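Local atomic coordinates of GTP-binding nuclear protein GSP1 (PDB entry 4DJT), a protein that binds guanine nucleotides as a Ran-family small GTPase and probably takes part in nuclear protein import and RNA export. Residues A75-D79 / V80-G84; L167-A170 / R171-G175; T174-P177 / D178-F181. All coordinates share one frame; numbering follows the deposited sequence.

Interaction 1: residues A75-D79 / V80-G84; sequences AVLKD and VYYIG
Leu77 and Tyr81 make the main apolar contact: the methyl CD1 of Leu77 sits over one face of the Tyr81 ring, 3.9 Å from its centroid and 27° off the ring normal, a CH-pi contact. The methyl is displaced toward the rim, where Leu77 CD1 lies 3.5 Å from Tyr81 CD1. Tyr81 brings its ring to the leucine by setting CG anti to the backbone N (chi1 -174°). The same methyl also borders the far end of the next tyrosine, with Leu77 CD1 3.8 Å from Tyr82 OH. The two rings meet unequally, since Tyr81 CD1 stands over a face of Tyr82 whereas Tyr82 CE1 lies at the edge of Tyr81. Farther out, Lys78 CB rests against Val80 CG2 at 3.7 Å.

Residues 75-84 belong to the predicted switch II of the Ras-type GTPase fold, and the contact covers the passage from the loop after strand 60-68 into the short, weakly bonded helix at about 79-82. Tyr81 lies about 8 Å from the bound magnesium ion, side chain to ion, so the aromatic cluster is near the nucleotide site without forming part of it.

The polar contacts across the segments are made by the backbone. Tyr81 N donates to Lys78 O at 3.0 Å, with the donor well above the carbonyl plane. By contrast, Ile83 N reaches Asp79 O at 3.0 Å in the carbonyl plane, and a weak bond from Tyr82 N (128° at the hydrogen) converges on that oxygen. Both phenol hydroxyls have partners beyond the two segments: Tyr81 OH bonds to Leu16 O in strand 11-17, and Tyr82 OH to the Glu109 carboxylate on helix 103-114. Lys78 NZ, at the end of an extended chain, hydrogen-bonds to Thr43 O.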
ATOM      1  N   ALA A  75     -10.796  14.858   2.061  1.00 34.16           N
ATOM      2  CA  ALA A  75      -9.879  15.790   1.398  1.00 34.83           C
ATOM      3  C   ALA A  75      -8.978  15.127   0.401  1.00 34.99           C
ATOM      4  O   ALA A  75      -8.871  13.910   0.364  1.00 35.24           O
ATOM      5  CB  ALA A  75      -9.034  16.507   2.444  1.00 34.56           C
ATOM      6  N   VAL A  76      -8.302  15.950  -0.403  1.00 36.40           N
ATOM      7  CA  VAL A  76      -7.283  15.481  -1.343  1.00 34.31           C
ATOM      8  C   VAL A  76      -5.934  15.412  -0.633  1.00 31.18           C
ATOM      9  O   VAL A  76      -5.612  16.272   0.162  1.00 31.86           O
ATOM     10  CB  VAL A  76      -7.171  16.442  -2.554  1.00 37.08           C
ATOM     11  CG1 VAL A  76      -6.632  17.801  -2.119  1.00 40.47           C
ATOM     12  CG2 VAL A  76      -6.297  15.851  -3.653  1.00 36.44           C
ATOM     13  N   LEU A  77      -5.141  14.398  -0.928  1.00 29.30           N
ATOM     14  CA  LEU A  77      -3.823  14.281  -0.301  1.00 27.67           C
ATOM     15  C   LEU A  77      -2.869  15.281  -0.931  1.00 28.77           C
ATOM     16  O   LEU A  77      -2.987  15.595  -2.125  1.00 29.32           O
ATOM     17  CB  LEU A  77      -3.262  12.850  -0.434  1.00 26.48           C
ATOM     18  CG  LEU A  77      -4.066  11.691   0.184  1.00 25.17           C
ATOM     19  CD1 LEU A  77      -3.270  10.396   0.040  1.00 24.08           C
ATOM     20  CD2 LEU A  77      -4.360  11.962   1.654  1.00 24.64           C
ATOM     21  N   LYS A  78      -1.942  15.791  -0.115  1.00 27.11           N
ATOM     22  CA  LYS A  78      -0.924  16.732  -0.553  1.00 27.24           C
ATOM     23  C   LYS A  78       0.074  16.021  -1.464  1.00 26.18           C
ATOM     24  O   LYS A  78       0.305  14.830  -1.330  1.00 24.87           O
ATOM     25  CB  LYS A  78      -0.182  17.313   0.660  1.00 28.17           C
ATOM     26  CG  LYS A  78      -0.931  18.421   1.372  1.00 29.41           C
ATOM     27  CD  LYS A  78      -0.311  18.724   2.726  1.00 30.25           C
ATOM     28  CE  LYS A  78      -1.074  19.825   3.462  1.00 31.23           C
ATOM     29  NZ  LYS A  78      -0.302  20.392   4.617  1.00 32.13           N
ATOM     30  N   ASP A  79       0.657  16.773  -2.387  1.00 26.38           N
ATOM     31  CA  ASP A  79       1.677  16.259  -3.279  1.00 25.67           C
ATOM     32  C   ASP A  79       2.854  15.661  -2.524  1.00 23.36           C
ATOM     33  O   ASP A  79       3.423  14.677  -2.965  1.00 22.05           O
ATOM     34  CB  ASP A  79       2.192  17.370  -4.218  1.00 27.97           C
ATOM     35  CG  ASP A  79       1.137  17.836  -5.245  1.00 30.46           C
ATOM     36  OD1 ASP A  79       0.062  17.200  -5.369  1.00 30.17           O
ATOM     37  OD2 ASP A  79       1.399  18.847  -5.939  1.00 33.03           O
ATOM     38  N   VAL A  80       3.224  16.261  -1.391  1.00 23.09           N
ATOM     39  CA  VAL A  80       4.348  15.752  -0.582  1.00 22.12           C
ATOM     40  C   VAL A  80       4.128  14.326  -0.078  1.00 20.60           C
ATOM     41  O   VAL A  80       5.086  13.628   0.195  1.00 20.84           O
ATOM     42  CB  VAL A  80       4.711  16.688   0.599  1.00 22.70           C
ATOM     43  CG1 VAL A  80       5.519  17.877   0.088  1.00 24.83           C
ATOM     44  CG2 VAL A  80       3.464  17.144   1.336  1.00 22.81           C
ATOM     45  N   TYR A  81       2.879  13.902   0.013  1.00 18.91           N
ATOM     46  CA  TYR A  81       2.580  12.510   0.311  1.00 17.65           C
ATOM     47  C   TYR A  81       3.207  11.616  -0.745  1.00 17.55           C
ATOM     48  O   TYR A  81       3.821  10.594  -0.424  1.00 18.05           O
ATOM     49  CB  TYR A  81       1.075  12.280   0.402  1.00 16.39           C
ATOM     50  CG  TYR A  81       0.675  10.879   0.861  1.00 15.35           C
ATOM     51  CD1 TYR A  81       0.240   9.915  -0.043  1.00 14.76           C
ATOM     52  CD2 TYR A  81       0.739  10.515   2.207  1.00 14.77           C
ATOM     53  CE1 TYR A  81      -0.106   8.625   0.377  1.00 14.07           C
ATOM     54  CE2 TYR A  81       0.405   9.238   2.623  1.00 14.15           C
ATOM     55  CZ  TYR A  81      -0.012   8.292   1.710  1.00 13.98           C
ATOM     56  OH  TYR A  81      -0.408   7.031   2.181  1.00 13.99           O
ATOM     57  N   TYR A  82       3.023  11.999  -2.011  1.00 18.73           N
ATOM     58  CA  TYR A  82       3.466  11.176  -3.142  1.00 19.49           C
ATOM     59  C   TYR A  82       4.949  11.361  -3.466  1.00 20.12           C
ATOM     60  O   TYR A  82       5.611  10.433  -3.929  1.00 18.58           O
ATOM     61  CB  TYR A  82       2.622  11.466  -4.365  1.00 19.76           C
ATOM     62  CG  TYR A  82       1.166  11.172  -4.176  1.00 20.32           C
ATOM     63  CD1 TYR A  82       0.731   9.892  -3.862  1.00 19.92           C
ATOM     64  CD2 TYR A  82       0.233  12.137  -4.321  1.00 21.76           C
ATOM     65  CE1 TYR A  82      -0.596   9.606  -3.695  1.00 20.20           C
ATOM     66  CE2 TYR A  82      -1.119  11.855  -4.158  1.00 22.49           C
ATOM     67  CZ  TYR A  82      -1.515  10.571  -3.863  1.00 21.17           C
ATOM     68  OH  TYR A  82      -2.839  10.290  -3.687  1.00 22.20           O
ATOM     69  N   ILE A  83       5.469  12.571  -3.264  1.00 21.27           N
ATOM     70  CA  ILE A  83       6.810  12.911  -3.763  1.00 22.37           C
ATOM     71  C   ILE A  83       7.882  11.954  -3.247  1.00 21.69           C
ATOM     72  O   ILE A  83       7.926  11.627  -2.068  1.00 20.96           O
ATOM     73  CB  ILE A  83       7.217  14.348  -3.380  1.00 25.04           C
ATOM     74  CG1 ILE A  83       6.416  15.350  -4.211  1.00 25.96           C
ATOM     75  CG2 ILE A  83       8.717  14.570  -3.630  1.00 25.70           C
ATOM     76  CD1 ILE A  83       6.668  16.818  -3.850  1.00 27.51           C
ATOM     77  N   GLY A  84       8.733  11.491  -4.143  1.00 21.25           N
ATOM     78  CA  GLY A  84       9.819  10.609  -3.758  1.00 21.41           C
ATOM     79  C   GLY A  84       9.450   9.125  -3.724  1.00 20.24           C
ATOM     80  O   GLY A  84      10.328   8.290  -3.486  1.00 20.49           O
TER

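Interaction 2: residues L167-A170 / R171-G175; sequences LHLA and RIFTG
Ala170 O is gripped by two donors of one residue, Thr174 OG1 at 2.8 Å and Thr174 N at 2.9 Å. They arrive from opposite faces of the carbonyl plane. The hydroxyl can turn back to this oxygen because OG1 stands between the backbone N and the carbonyl carbon (chi1 64°).

One turn earlier, Arg171 lays its guanidinium across Leu167. Leu167 CG lies over the centre of one face, 3.7 Å from Arg171 CZ, and CD1 and CD2 extend the apolar patch beneath the group. Extended from CG to NE, the arginine chain carries its guanidinium back over the leucine. A water in the guanidinium plane accepts from Arg171 NH1 and also lies in the plane of the His168 ring, 3.0 Å from His168 ND1, thus linking the two polar groups. Arg171 NE donates to Leu179 O in the following loop.

The His168 ring also meets aliphatic carbon: Ile172 CG1 is 4.1 Å from its centroid, off-centre, a CH-pi contact. Phe173 instead places its ring face over Leu169 O, while Phe173 CE2 meets Leu169 CB at 4.0 Å. Phe173 also stacks on Tyr12, and Leu169 reaches Ile14 and Val121 on the sheet.

Successive i to i+4 bonds, including a nearly straight Phe173 N to Leu169 O bond (165° at the hydrogen), identify a regular alpha helix. Gly175, with positive phi, leaves it. These are the last two turns of helix 164-174, the C-terminal helix of the Ras-type G domain, whose apolar side packs on the central sheet.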
ATOM      1  N   LEU A 167       6.905  -8.390  -2.163  1.00 12.73           N
ATOM      2  CA  LEU A 167       7.712  -9.309  -2.968  1.00 13.02           C
ATOM      3  C   LEU A 167       7.759  -8.860  -4.421  1.00 13.07           C
ATOM      4  O   LEU A 167       8.831  -8.794  -5.027  1.00 13.13           O
ATOM      5  CB  LEU A 167       7.180 -10.733  -2.856  1.00 13.30           C
ATOM      6  CG  LEU A 167       7.970 -11.849  -3.563  1.00 13.52           C
ATOM      7  CD1 LEU A 167       9.414 -11.900  -3.085  1.00 13.83           C
ATOM      8  CD2 LEU A 167       7.269 -13.204  -3.377  1.00 13.92           C
ATOM      9  N   HIS A 168       6.597  -8.551  -4.996  1.00 12.76           N
ATOM     10  CA  HIS A 168       6.549  -8.021  -6.373  1.00 13.10           C
ATOM     11  C   HIS A 168       7.361  -6.754  -6.563  1.00 12.52           C
ATOM     12  O   HIS A 168       8.136  -6.627  -7.508  1.00 13.12           O
ATOM     13  CB  HIS A 168       5.120  -7.753  -6.816  1.00 13.03           C
ATOM     14  CG  HIS A 168       5.012  -7.367  -8.272  1.00 13.96           C
ATOM     15  ND1 HIS A 168       5.248  -8.235  -9.252  1.00 15.00           N
ATOM     16  CD2 HIS A 168       4.779  -6.138  -8.884  1.00 14.04           C
ATOM     17  CE1 HIS A 168       5.115  -7.616 -10.442  1.00 15.45           C
ATOM     18  NE2 HIS A 168       4.841  -6.340 -10.217  1.00 15.02           N
ATOM     19  N   LEU A 169       7.191  -5.816  -5.646  1.00 12.65           N
ATOM     20  CA  LEU A 169       7.885  -4.529  -5.706  1.00 12.63           C
ATOM     21  C   LEU A 169       9.406  -4.715  -5.633  1.00 12.92           C
ATOM     22  O   LEU A 169      10.136  -4.122  -6.423  1.00 13.45           O
ATOM     23  CB  LEU A 169       7.367  -3.590  -4.588  1.00 12.66           C
ATOM     24  CG  LEU A 169       5.934  -3.030  -4.719  1.00 12.83           C
ATOM     25  CD1 LEU A 169       5.470  -2.337  -3.437  1.00 12.69           C
ATOM     26  CD2 LEU A 169       5.841  -2.069  -5.913  1.00 13.36           C
ATOM     27  N   ALA A 170       9.877  -5.577  -4.741  1.00 13.11           N
ATOM     28  CA  ALA A 170      11.318  -5.908  -4.638  1.00 13.90           C
ATOM     29  C   ALA A 170      11.873  -6.488  -5.928  1.00 14.30           C
ATOM     30  O   ALA A 170      13.005  -6.113  -6.387  1.00 15.38           O
ATOM     31  CB  ALA A 170      11.575  -6.874  -3.478  1.00 13.61           C
ATOM     32  N   ARG A 171      11.084  -7.348  -6.578  1.00 14.36           N
ATOM     33  CA  ARG A 171      11.463  -7.884  -7.881  1.00 14.93           C
ATOM     34  C   ARG A 171      11.608  -6.829  -8.970  1.00 15.74           C
ATOM     35  O   ARG A 171      12.626  -6.814  -9.687  1.00 16.61           O
ATOM     36  CB  ARG A 171      10.482  -8.986  -8.310  1.00 14.69           C
ATOM     37  CG  ARG A 171      10.585 -10.187  -7.426  1.00 14.88           C
ATOM     38  CD  ARG A 171       9.434 -11.177  -7.549  1.00 15.26           C
ATOM     39  NE  ARG A 171       9.774 -12.416  -6.860  1.00 15.92           N
ATOM     40  CZ  ARG A 171       8.964 -13.468  -6.724  1.00 16.91           C
ATOM     41  NH1 ARG A 171       7.716 -13.457  -7.219  1.00 17.18           N
ATOM     42  NH2 ARG A 171       9.406 -14.538  -6.076  1.00 17.71           N
ATOM     43  N   ILE A 172      10.640  -5.919  -9.061  1.00 16.30           N
ATOM     44  CA  ILE A 172      10.698  -4.801  -9.997  1.00 17.17           C
ATOM     45  C   ILE A 172      11.940  -3.934  -9.754  1.00 18.15           C
ATOM     46  O   ILE A 172      12.721  -3.612 -10.690  1.00 17.74           O
ATOM     47  CB  ILE A 172       9.422  -3.904  -9.906  1.00 17.39           C
ATOM     48  CG1 ILE A 172       8.146  -4.661 -10.388  1.00 17.32           C
ATOM     49  CG2 ILE A 172       9.631  -2.624 -10.714  1.00 18.11           C
ATOM     50  CD1 ILE A 172       8.123  -5.120 -11.857  1.00 17.04           C
ATOM     51  N   PHE A 173      12.119  -3.541  -8.496  1.00 18.00           N
ATOM     52  CA  PHE A 173      13.170  -2.613  -8.157  1.00 19.26           C
ATOM     53  C   PHE A 173      14.554  -3.209  -8.361  1.00 19.77           C
ATOM     54  O   PHE A 173      15.462  -2.496  -8.851  1.00 21.48           O
ATOM     55  CB  PHE A 173      13.007  -2.147  -6.726  1.00 17.78           C
ATOM     56  CG  PHE A 173      11.739  -1.354  -6.468  1.00 17.11           C
ATOM     57  CD1 PHE A 173      11.184  -0.532  -7.454  1.00 17.63           C
ATOM     58  CD2 PHE A 173      11.148  -1.389  -5.228  1.00 16.50           C
ATOM     59  CE1 PHE A 173      10.044   0.214  -7.201  1.00 17.34           C
ATOM     60  CE2 PHE A 173      10.038  -0.631  -4.954  1.00 16.05           C
ATOM     61  CZ  PHE A 173       9.460   0.148  -5.947  1.00 16.34           C
ATOM     62  N   THR A 174      14.731  -4.486  -7.993  1.00 19.22           N
ATOM     63  CA  THR A 174      16.035  -5.176  -8.146  1.00 19.96           C
ATOM     64  C   THR A 174      16.242  -5.723  -9.554  1.00 21.12           C
ATOM     65  O   THR A 174      17.385  -5.995  -9.960  1.00 22.10           O
ATOM     66  CB  THR A 174      16.230  -6.355  -7.161  1.00 19.68           C
ATOM     67  OG1 THR A 174      15.254  -7.389  -7.426  1.00 18.67           O
ATOM     68  CG2 THR A 174      16.154  -5.908  -5.703  1.00 19.03           C
ATOM     69  N   GLY A 175      15.154  -5.910 -10.297  1.00 19.76           N
ATOM     70  CA  GLY A 175      15.220  -6.550 -11.590  1.00 20.41           C
ATOM     71  C   GLY A 175      15.362  -8.074 -11.557  1.00 20.89           C
ATOM     72  O   GLY A 175      15.573  -8.676 -12.599  1.00 21.70           O
TER
HETATM   73  O   HOH W   1       6.050 -10.995  -8.438  1.00 22.81           O

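Interaction 3: residues T174-P177 / D178-F181; sequences TGRP and DLIF
One face of the Arg176 guanidinium lies against Leu179: Leu179 CA stands 3.4 Å above the plane, offset toward the rim, and Leu179 CB is 3.5 Å from Arg176 NH1. The Asp178 carboxylate approaches the group obliquely, its plane turned 58° from that of the guanidinium. Arg176 NH2 and Asp178 OD1 are 3.8 Å apart, a long salt bridge. A bend at chi3 (59°) folds the arginine back over the turn, and the stronger ionic partner of its NH2 is Asp56.

The backbone beneath forms a type I beta turn from Arg176 to Leu179. Its closing bond, Leu179 N to Arg176 O, measures 3.2 Å; it is nearly straight at the hydrogen, but the donor stands well above the carbonyl plane.

Thr174 connects this turn to the preceding helix. Its OG1, which also donates to Ala170 O, accepts from Arg176 N at 3.2 Å, an ST turn, and Leu179 CD1 approaches Thr174 OG1 to 3.4 Å and Thr174 CG2 to 3.7 Å. Leu179 is buried and also touches Leu167 on helix 164-174.

The chemistry is therefore mixed: an apolar leucine backs a charged plane, while the long separation from Asp178 suggests that this pair contributes less to fixing the guanidinium than its bond to Asp56.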
ATOM      1  N   THR A 174      14.731  -4.486  -7.993  1.00 19.22           N
ATOM      2  CA  THR A 174      16.035  -5.176  -8.146  1.00 19.96           C
ATOM      3  C   THR A 174      16.242  -5.723  -9.554  1.00 21.12           C
ATOM      4  O   THR A 174      17.385  -5.995  -9.960  1.00 22.10           O
ATOM      5  CB  THR A 174      16.230  -6.355  -7.161  1.00 19.68           C
ATOM      6  OG1 THR A 174      15.254  -7.389  -7.426  1.00 18.67           O
ATOM      7  CG2 THR A 174      16.154  -5.908  -5.703  1.00 19.03           C
ATOM      8  N   GLY A 175      15.154  -5.910 -10.297  1.00 19.76           N
ATOM      9  CA  GLY A 175      15.220  -6.550 -11.590  1.00 20.41           C
ATOM     10  C   GLY A 175      15.362  -8.074 -11.557  1.00 20.89           C
ATOM     11  O   GLY A 175      15.573  -8.676 -12.599  1.00 21.70           O
ATOM     12  N   ARG A 176      15.247  -8.686 -10.370  1.00 20.03           N
ATOM     13  CA  ARG A 176      15.472 -10.104 -10.177  1.00 20.12           C
ATOM     14  C   ARG A 176      14.118 -10.784 -10.019  1.00 18.91           C
ATOM     15  O   ARG A 176      13.514 -10.720  -8.957  1.00 17.69           O
ATOM     16  CB  ARG A 176      16.285 -10.393  -8.911  1.00 21.36           C
ATOM     17  CG  ARG A 176      17.759  -9.983  -8.888  1.00 23.92           C
ATOM     18  CD  ARG A 176      18.392 -10.405  -7.541  1.00 24.99           C
ATOM     19  NE  ARG A 176      18.259 -11.857  -7.384  1.00 26.49           N
ATOM     20  CZ  ARG A 176      17.878 -12.519  -6.282  1.00 27.48           C
ATOM     21  NH1 ARG A 176      17.614 -11.912  -5.117  1.00 28.28           N
ATOM     22  NH2 ARG A 176      17.767 -13.841  -6.359  1.00 28.81           N
ATOM     23  N   PRO A 177      13.634 -11.455 -11.073  1.00 18.85           N
ATOM     24  CA  PRO A 177      12.284 -12.039 -10.984  1.00 18.80           C
ATOM     25  C   PRO A 177      12.215 -13.210 -10.015  1.00 18.87           C
ATOM     26  O   PRO A 177      11.119 -13.581  -9.559  1.00 17.80           O
ATOM     27  CB  PRO A 177      12.011 -12.525 -12.428  1.00 19.41           C
ATOM     28  CG  PRO A 177      13.350 -12.551 -13.103  1.00 20.47           C
ATOM     29  CD  PRO A 177      14.187 -11.514 -12.437  1.00 20.45           C
ATOM     30  N   ASP A 178      13.374 -13.783  -9.695  1.00 20.06           N
ATOM     31  CA  ASP A 178      13.447 -14.941  -8.779  1.00 21.80           C
ATOM     32  C   ASP A 178      13.822 -14.576  -7.353  1.00 21.80           C
ATOM     33  O   ASP A 178      14.007 -15.453  -6.508  1.00 23.61           O
ATOM     34  CB  ASP A 178      14.388 -16.016  -9.325  1.00 22.72           C
ATOM     35  CG  ASP A 178      15.785 -15.489  -9.679  1.00 25.52           C
ATOM     36  OD1 ASP A 178      16.049 -14.269  -9.709  1.00 25.23           O
ATOM     37  OD2 ASP A 178      16.626 -16.347  -9.970  1.00 29.64           O
ATOM     38  N   LEU A 179      13.845 -13.281  -7.047  1.00 21.07           N
ATOM     39  CA  LEU A 179      14.124 -12.839  -5.704  1.00 20.30           C
ATOM     40  C   LEU A 179      13.043 -13.393  -4.806  1.00 20.39           C
ATOM     41  O   LEU A 179      11.870 -13.314  -5.139  1.00 19.01           O
ATOM     42  CB  LEU A 179      14.156 -11.306  -5.637  1.00 19.67           C
ATOM     43  CG  LEU A 179      14.391 -10.593  -4.308  1.00 19.50           C
ATOM     44  CD1 LEU A 179      14.873  -9.162  -4.574  1.00 19.65           C
ATOM     45  CD2 LEU A 179      13.099 -10.582  -3.446  1.00 19.42           C
ATOM     46  N   ILE A 180      13.442 -13.956  -3.673  1.00 21.86           N
ATOM     47  CA  ILE A 180      12.493 -14.333  -2.605  1.00 22.63           C
ATOM     48  C   ILE A 180      12.900 -13.738  -1.251  1.00 22.00           C
ATOM     49  O   ILE A 180      14.049 -13.370  -1.037  1.00 22.25           O
ATOM     50  CB  ILE A 180      12.355 -15.876  -2.443  1.00 25.57           C
ATOM     51  CG1 ILE A 180      13.704 -16.511  -2.103  1.00 27.67           C
ATOM     52  CG2 ILE A 180      11.781 -16.522  -3.690  1.00 25.46           C
ATOM     53  CD1 ILE A 180      13.593 -17.969  -1.644  1.00 30.38           C
ATOM     54  N   PHE A 181      11.943 -13.653  -0.331  1.00 22.36           N
ATOM     55  CA  PHE A 181      12.243 -13.180   1.013  1.00 21.97           C
ATOM     56  C   PHE A 181      12.555 -14.381   1.867  1.00 22.61           C
ATOM     57  O   PHE A 181      11.854 -15.370   1.810  1.00 24.75           O
ATOM     58  CB  PHE A 181      11.071 -12.390   1.637  1.00 21.49           C
ATOM     59  CG  PHE A 181      10.750 -11.081   0.929  1.00 21.07           C
ATOM     60  CD1 PHE A 181      11.734 -10.331   0.318  1.00 20.06           C
ATOM     61  CD2 PHE A 181       9.450 -10.591   0.931  1.00 20.52           C
ATOM     62  CE1 PHE A 181      11.429  -9.122  -0.300  1.00 20.44           C
ATOM     63  CE2 PHE A 181       9.141  -9.387   0.296  1.00 19.57           C
ATOM     64  CZ  PHE A 181      10.126  -8.643  -0.296  1.00 18.54           C
TER

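In the fold
Interactions 2 and 3 form one continuous unit at the end of helix 164-174. Their centres are 6 Å apart, they share Thr174 and Gly175, and Arg171 NE makes a probable hydrogen bond of 2.9 Å to Leu179 O. Leu167 N and Phe181 CE2, 3.5 Å apart, are consistent with the chain passing back beside the helix after the turn. Interaction 1 is separate: its centre lies 23 Å from that of interaction 2 and 29 Å from that of interaction 3, with no touch. It is the one of the three near the nucleotide site, with the Tyr81 side chain about 9 Å from GDP and not touching it, whereas the other two lie away from the annotated sites.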